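Local coordinates for Glyoxalase/bleomycin resistance protein/dioxygenase (Catenulispora acidiphila, PDB 4G6X) that belongs to the glyoxalase/bleomycin resistance/dioxygenase (VOC) superfamily and may act as a dioxygenase, though its own substrate is not established, at residues 42-47 and 75-80; 138-141 and 145-148. All coordinates share one frame; numbering follows the deposited sequence.

Interaction 1: residues 42-47 and 75-80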
ATOM      1  N   SER A  42      16.655   9.633  -0.396  1.00 28.07           N
ATOM      2  CA  SER A  42      16.924  11.072  -0.223  1.00 33.20           C
ATOM      3  C   SER A  42      15.643  11.892  -0.155  1.00 32.03           C
ATOM      4  O   SER A  42      15.533  12.817   0.634  1.00 31.04           O
ATOM      5  CB  SER A  42      17.761  11.591  -1.419  1.00 34.10           C
ATOM      6  OG  SER A  42      17.857  13.021  -1.408  1.00 38.48           O
ATOM      7  N   PHE A  43      14.698  11.650  -1.065  1.00 28.29           N
ATOM      8  CA  PHE A  43      13.442  12.381  -1.087  1.00 27.60           C
ATOM      9  C   PHE A  43      12.481  12.084   0.074  1.00 27.45           C
ATOM     10  O   PHE A  43      11.948  12.980   0.725  1.00 30.70           O
ATOM     11  CB  PHE A  43      12.679  12.130  -2.407  1.00 28.74           C
ATOM     12  CG  PHE A  43      11.476  13.006  -2.540  1.00 26.83           C
ATOM     13  CD1 PHE A  43      11.606  14.286  -3.091  1.00 28.24           C
ATOM     14  CD2 PHE A  43      10.199  12.594  -2.117  1.00 26.59           C
ATOM     15  CE1 PHE A  43      10.489  15.109  -3.183  1.00 30.58           C
ATOM     16  CE2 PHE A  43       9.105  13.423  -2.232  1.00 26.87           C
ATOM     17  CZ  PHE A  43       9.245  14.666  -2.792  1.00 29.26           C
ATOM     18  N   TYR A  44      12.275  10.791   0.333  1.00 26.81           N
ATOM     19  CA  TYR A  44      11.291  10.375   1.299  1.00 25.99           C
ATOM     20  C   TYR A  44      11.749  10.717   2.697  1.00 29.37           C
ATOM     21  O   TYR A  44      10.911  11.059   3.500  1.00 30.89           O
ATOM     22  CB  TYR A  44      10.953   8.881   1.206  1.00 26.67           C
ATOM     23  CG  TYR A  44       9.906   8.633   0.082  1.00 26.83           C
ATOM     24  CD1 TYR A  44      10.215   8.709  -1.270  1.00 28.88           C
ATOM     25  CD2 TYR A  44       8.580   8.449   0.406  1.00 26.94           C
ATOM     26  CE1 TYR A  44       9.213   8.576  -2.251  1.00 27.32           C
ATOM     27  CE2 TYR A  44       7.594   8.311  -0.526  1.00 27.04           C
ATOM     28  CZ  TYR A  44       7.907   8.343  -1.898  1.00 25.84           C
ATOM     29  OH  TYR A  44       6.919   8.206  -2.851  1.00 29.66           O
ATOM     30  N   THR A  45      13.042  10.593   2.959  1.00 30.34           N
ATOM     31  CA  THR A  45      13.598  10.999   4.263  1.00 32.51           C
ATOM     32  C   THR A  45      13.912  12.483   4.346  1.00 38.95           C
ATOM     33  O   THR A  45      13.481  13.160   5.300  1.00 41.65           O
ATOM     34  CB  THR A  45      14.836  10.169   4.641  1.00 32.43           C
ATOM     35  OG1 THR A  45      15.917  10.543   3.779  1.00 33.61           O
ATOM     36  CG2 THR A  45      14.543   8.721   4.603  1.00 33.90           C
ATOM     37  N   GLY A  46      14.606  13.018   3.345  1.00 36.12           N
ATOM     38  CA  GLY A  46      15.090  14.393   3.394  1.00 40.28           C
ATOM     39  C   GLY A  46      14.044  15.466   3.238  1.00 37.08           C
ATOM     40  O   GLY A  46      14.123  16.562   3.844  1.00 40.15           O
ATOM     41  N   LYS A  47      13.051  15.192   2.419  1.00 32.59           N
ATOM     42  CA  LYS A  47      11.954  16.128   2.164  1.00 33.41           C
ATOM     43  C   LYS A  47      10.712  15.754   2.960  1.00 36.99           C
ATOM     44  O   LYS A  47      10.270  16.531   3.817  1.00 37.90           O
ATOM     45  CB  LYS A  47      11.599  16.182   0.647  1.00 34.11           C
ATOM     46  CG  LYS A  47      12.299  17.253  -0.134  1.00 44.21           C
ATOM     47  CD  LYS A  47      13.635  16.793  -0.593  1.00 41.73           C
ATOM     48  CE  LYS A  47      14.196  17.774  -1.641  1.00 39.93           C
ATOM     49  NZ  LYS A  47      15.521  17.247  -2.009  1.00 39.09           N
ATOM     50  N   THR A  75       3.280   0.916  10.626  1.00 35.89           N
ATOM     51  CA  THR A  75       3.307   0.453   9.255  1.00 33.32           C
ATOM     52  C   THR A  75       4.539   0.997   8.591  1.00 32.47           C
ATOM     53  O   THR A  75       4.924   2.132   8.863  1.00 30.05           O
ATOM     54  CB  THR A  75       2.021   0.901   8.560  1.00 35.66           C
ATOM     55  OG1 THR A  75       0.891   0.392   9.328  1.00 41.47           O
ATOM     56  CG2 THR A  75       1.963   0.433   7.129  1.00 33.24           C
ATOM     57  N   GLN A  76       5.162   0.170   7.759  1.00 29.75           N
ATOM     58  CA  GLN A  76       6.360   0.527   7.016  1.00 29.26           C
ATOM     59  C   GLN A  76       6.011   0.739   5.537  1.00 28.22           C
ATOM     60  O   GLN A  76       5.059   0.149   5.051  1.00 29.37           O
ATOM     61  CB  GLN A  76       7.382  -0.597   7.096  1.00 31.39           C
ATOM     62  CG  GLN A  76       8.008  -0.709   8.461  1.00 35.65           C
ATOM     63  CD  GLN A  76       8.945  -1.907   8.581  1.00 43.86           C
ATOM     64  OE1 GLN A  76       9.694  -2.246   7.650  1.00 41.20           O
ATOM     65  NE2 GLN A  76       8.967  -2.500   9.767  1.00 48.07           N
ATOM     66  N   LEU A  77       6.703   1.674   4.903  1.00 27.77           N
ATOM     67  CA  LEU A  77       6.605   1.922   3.463  1.00 26.48           C
ATOM     68  C   LEU A  77       7.865   1.399   2.795  1.00 25.13           C
ATOM     69  O   LEU A  77       9.003   1.870   3.019  1.00 25.44           O
ATOM     70  CB  LEU A  77       6.441   3.437   3.186  1.00 29.91           C
ATOM     71  CG  LEU A  77       6.608   3.975   1.753  1.00 28.67           C
ATOM     72  CD1 LEU A  77       5.421   3.479   0.940  1.00 31.19           C
ATOM     73  CD2 LEU A  77       6.719   5.505   1.778  1.00 27.66           C
ATOM     74  N   LEU A  78       7.665   0.481   1.828  1.00 27.05           N
ATOM     75  CA  LEU A  78       8.740  -0.125   1.078  1.00 25.66           C
ATOM     76  C   LEU A  78       8.942   0.709  -0.181  1.00 25.12           C
ATOM     77  O   LEU A  78       7.954   0.992  -0.850  1.00 25.80           O
ATOM     78  CB  LEU A  78       8.320  -1.557   0.637  1.00 29.30           C
ATOM     79  CG  LEU A  78       9.317  -2.340  -0.217  1.00 28.41           C
ATOM     80  CD1 LEU A  78      10.538  -2.730   0.598  1.00 29.30           C
ATOM     81  CD2 LEU A  78       8.581  -3.560  -0.790  1.00 29.73           C
ATOM     82  N   LEU A  79      10.172   1.142  -0.403  1.00 24.74           N
ATOM     83  CA  LEU A  79      10.555   1.938  -1.562  1.00 24.49           C
ATOM     84  C   LEU A  79      11.181   0.977  -2.541  1.00 27.97           C
ATOM     85  O   LEU A  79      12.372   0.696  -2.481  1.00 30.58           O
ATOM     86  CB  LEU A  79      11.478   3.071  -1.139  1.00 27.63           C
ATOM     87  CG  LEU A  79      10.910   4.012  -0.078  1.00 28.05           C
ATOM     88  CD1 LEU A  79      11.988   5.014   0.318  1.00 30.37           C
ATOM     89  CD2 LEU A  79       9.619   4.674  -0.523  1.00 28.72           C
ATOM     90  N   GLU A  80      10.352   0.364  -3.385  1.00 27.03           N
ATOM     91  CA  GLU A  80      10.878  -0.775  -4.158  1.00 26.22           C
ATOM     92  C   GLU A  80      11.171  -0.478  -5.608  1.00 27.26           C
ATOM     93  O   GLU A  80      10.563   0.435  -6.166  1.00 26.49           O
ATOM     94  CB  GLU A  80      10.030  -2.023  -4.016  1.00 39.08           C
ATOM     95  CG  GLU A  80       8.748  -1.972  -4.685  1.00 37.04           C
ATOM     96  CD  GLU A  80       7.921  -3.281  -4.559  1.00 35.29           C
ATOM     97  OE1 GLU A  80       8.261  -4.378  -5.064  1.00 39.88           O
ATOM     98  OE2 GLU A  80       6.856  -3.140  -3.965  1.00 34.60           O
TER

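Interaction 2: residues 138-141 and 145-148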
ATOM      1  N   LEU A 138       1.528  15.825  -4.701  1.00 30.15           N
ATOM      2  CA  LEU A 138       2.921  16.157  -4.974  1.00 31.81           C
ATOM      3  C   LEU A 138       3.626  15.116  -5.855  1.00 30.85           C
ATOM      4  O   LEU A 138       3.175  13.973  -5.957  1.00 29.05           O
ATOM      5  CB  LEU A 138       3.726  16.399  -3.670  1.00 32.30           C
ATOM      6  CG  LEU A 138       3.898  15.184  -2.738  1.00 32.51           C
ATOM      7  CD1 LEU A 138       5.184  14.427  -3.023  1.00 33.12           C
ATOM      8  CD2 LEU A 138       3.962  15.634  -1.279  1.00 33.62           C
ATOM      9  N   ASP A 139       4.689  15.583  -6.534  1.00 29.60           N
ATOM     10  CA  ASP A 139       5.565  14.724  -7.362  1.00 30.07           C
ATOM     11  C   ASP A 139       6.707  14.199  -6.458  1.00 28.30           C
ATOM     12  O   ASP A 139       7.491  15.000  -5.865  1.00 27.89           O
ATOM     13  CB  ASP A 139       6.085  15.555  -8.519  1.00 30.43           C
ATOM     14  CG  ASP A 139       7.078  14.815  -9.413  1.00 33.35           C
ATOM     15  OD1 ASP A 139       7.383  13.638  -9.222  1.00 29.77           O
ATOM     16  OD2 ASP A 139       7.557  15.504 -10.340  1.00 31.77           O
ATOM     17  N   ASP A 140       6.815  12.875  -6.320  1.00 29.31           N
ATOM     18  CA  ASP A 140       7.885  12.310  -5.506  1.00 26.22           C
ATOM     19  C   ASP A 140       9.272  12.273  -6.123  1.00 24.05           C
ATOM     20  O   ASP A 140      10.227  11.793  -5.481  1.00 26.68           O
ATOM     21  CB  ASP A 140       7.511  10.938  -4.878  1.00 26.62           C
ATOM     22  CG  ASP A 140       7.615   9.801  -5.821  1.00 31.00           C
ATOM     23  OD1 ASP A 140       7.796  10.003  -7.037  1.00 26.71           O
ATOM     24  OD2 ASP A 140       7.489   8.633  -5.348  1.00 27.09           O
ATOM     25  N   THR A 141       9.400  12.757  -7.398  1.00 24.77           N
ATOM     26  CA  THR A 141      10.619  12.721  -8.210  1.00 24.19           C
ATOM     27  C   THR A 141      10.985  11.350  -8.763  1.00 25.60           C
ATOM     28  O   THR A 141      11.935  11.245  -9.503  1.00 26.81           O
ATOM     29  CB  THR A 141      11.878  13.379  -7.578  1.00 27.94           C
ATOM     30  OG1 THR A 141      12.457  12.579  -6.536  1.00 29.96           O
ATOM     31  CG2 THR A 141      11.533  14.784  -7.003  1.00 29.73           C
ATOM     32  N   LEU A 145       2.896  10.271  -8.243  1.00 25.09           N
ATOM     33  CA  LEU A 145       2.219  11.354  -7.556  1.00 26.96           C
ATOM     34  C   LEU A 145       1.831  10.800  -6.193  1.00 31.45           C
ATOM     35  O   LEU A 145       1.468   9.621  -6.077  1.00 28.04           O
ATOM     36  CB  LEU A 145       0.956  11.774  -8.343  1.00 27.93           C
ATOM     37  CG  LEU A 145       1.189  12.384  -9.758  1.00 28.73           C
ATOM     38  CD1 LEU A 145      -0.096  12.617 -10.500  1.00 31.65           C
ATOM     39  CD2 LEU A 145       2.003  13.688  -9.683  1.00 31.06           C
ATOM     40  N   ILE A 146       1.861  11.661  -5.181  1.00 28.11           N
ATOM     41  CA  ILE A 146       1.649  11.247  -3.810  1.00 28.53           C
ATOM     42  C   ILE A 146       0.617  12.197  -3.275  1.00 30.67           C
ATOM     43  O   ILE A 146       0.756  13.417  -3.458  1.00 29.11           O
ATOM     44  CB  ILE A 146       2.914  11.405  -2.971  1.00 30.49           C
ATOM     45  CG1 ILE A 146       4.020  10.464  -3.480  1.00 33.62           C
ATOM     46  CG2 ILE A 146       2.649  11.136  -1.485  1.00 29.54           C
ATOM     47  CD1 ILE A 146       3.674   8.979  -3.466  1.00 33.14           C
ATOM     48  N   GLN A 147      -0.427  11.648  -2.689  1.00 28.77           N
ATOM     49  CA  GLN A 147      -1.465  12.476  -2.087  1.00 32.20           C
ATOM     50  C   GLN A 147      -1.247  12.670  -0.580  1.00 32.53           C
ATOM     51  O   GLN A 147      -0.993  11.707   0.157  1.00 32.39           O
ATOM     52  CB  GLN A 147      -2.838  11.852  -2.375  1.00 33.71           C
ATOM     53  CG  GLN A 147      -4.053  12.665  -1.986  1.00 34.42           C
ATOM     54  CD  GLN A 147      -5.337  11.907  -2.227  1.00 38.99           C
ATOM     55  OE1 GLN A 147      -5.549  10.814  -1.709  1.00 46.77           O
ATOM     56  NE2 GLN A 147      -6.185  12.485  -2.986  1.00 46.47           N
ATOM     57  N   LEU A 148      -1.403  13.928  -0.161  1.00 32.05           N
ATOM     58  CA  LEU A 148      -1.602  14.306   1.233  1.00 32.99           C
ATOM     59  C   LEU A 148      -3.075  14.531   1.525  1.00 34.60           C
ATOM     60  O   LEU A 148      -3.800  15.168   0.768  1.00 33.40           O
ATOM     61  CB  LEU A 148      -0.880  15.588   1.521  1.00 36.35           C
ATOM     62  CG  LEU A 148       0.624  15.605   1.799  1.00 40.34           C
ATOM     63  CD1 LEU A 148       1.392  14.361   1.518  1.00 40.37           C
ATOM     64  CD2 LEU A 148       1.327  16.915   1.408  1.00 43.85           C
TER

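Interaction 1: residues 42-47 and 75-80
L79 lays its CD2 methyl over one face of the Y44 ring, a CH-pi contact with CD2 3.9 Å from the ring centroid and 7° off the ring normal. The methyl thus sits almost over the ring centre, while the other branch, L79 CD1, reaches back to Y44 CB at 4.1 Å. Among the apolar contacts, L77 CD2 meets the CD2 and CE2 side of the tyrosine, 3.7 Å from Y44 CE2, and the two side chains cross at about a right angle. L77 and L79, two apart on their strand, point to the same face of the sheet, so both reach Y44. This is one helix-on-sheet layer of a βαβββ module, the repeated building block of the VOC fold: helix 37-46 packs on the four-stranded sheet that holds strand 76-81. Y44 has CG anti to its carbonyl carbon (chi1 -82°), which lays the ring across in front of the leucines, one face to L79; V32 of the neighbouring strand 29-34 also touches it. The phenol runs on past the two leucines, and its OH is hydrogen-bonded to D140 OD2 in the turn after strand 134-139. L77 additionally packs on I27 of the second subunit.

Interaction 2: residues 138-141 and 145-148
L138 and I146 form an antiparallel hydrogen-bonded pair, one pair back from the turn of the β-hairpin 134-139/145-150, the last two strands of the second βαβββ module of this VOC fold. L138 N gives a nearly straight bond to I146 O (2.8 Å, 174° at the hydrogen), and I146 N returns a more bent one to L138 O (2.8 Å, 150°). Beside that N-H bond, L138 O takes a weaker CA-H...O contact from L145 CA at 3.2 Å. D139 and L145 follow as the non-hydrogen-bonded pair.

On the face carrying L138 and I146, L138 CD1 rests against I146 CB at 3.8 Å, and its other methyl, CD2, reaches L148 CD2 at 4.0 Å. With chi1 at 65°, L138 CG stands between the backbone N and the carbonyl carbon, leaning toward strand 145-150, and its two methyls divide between I146 and L148. I146 CG1, in turn, lies 3.8 Å from D140 CB, just past the strand end.

Farther out, helix 109-118 lies over part of this face, with L116 against both L138 and L148, and helix 37-46 brings F43 onto L138 and D140, and Y44 onto I146. D140 OD1 accepts from the backbone N of C142 and of N144, which holds the carboxylate over the turn; the other oxygen, OD2, serves Y44. D139 OD2 forms a salt bridge with R122. An Asx turn completes the bend: T141 N binds D139 OD1 at 2.9 Å, approaching from above the carboxylate plane.

In the fold
From the N terminus, strand 29-34 leads into helix 37-46, and interaction 1 brings the end of that helix onto strand 76-81 after two intervening strands, closing a loop of 27 residues within the first βαβββ module. The chain then passes through the second module, where interaction 2 closes the short turn between its last two strands. The contacts follow in series, neither nested nor crossed. Their centres are about 12 Å apart, yet they meet: Y44 OH lies 2.6 Å from D140 OD2, a probable hydrogen bond, and F43 packs on the backbone of D139 and D140. Helix 37-46 thus touches the sheet of its own module and the hairpin of the other.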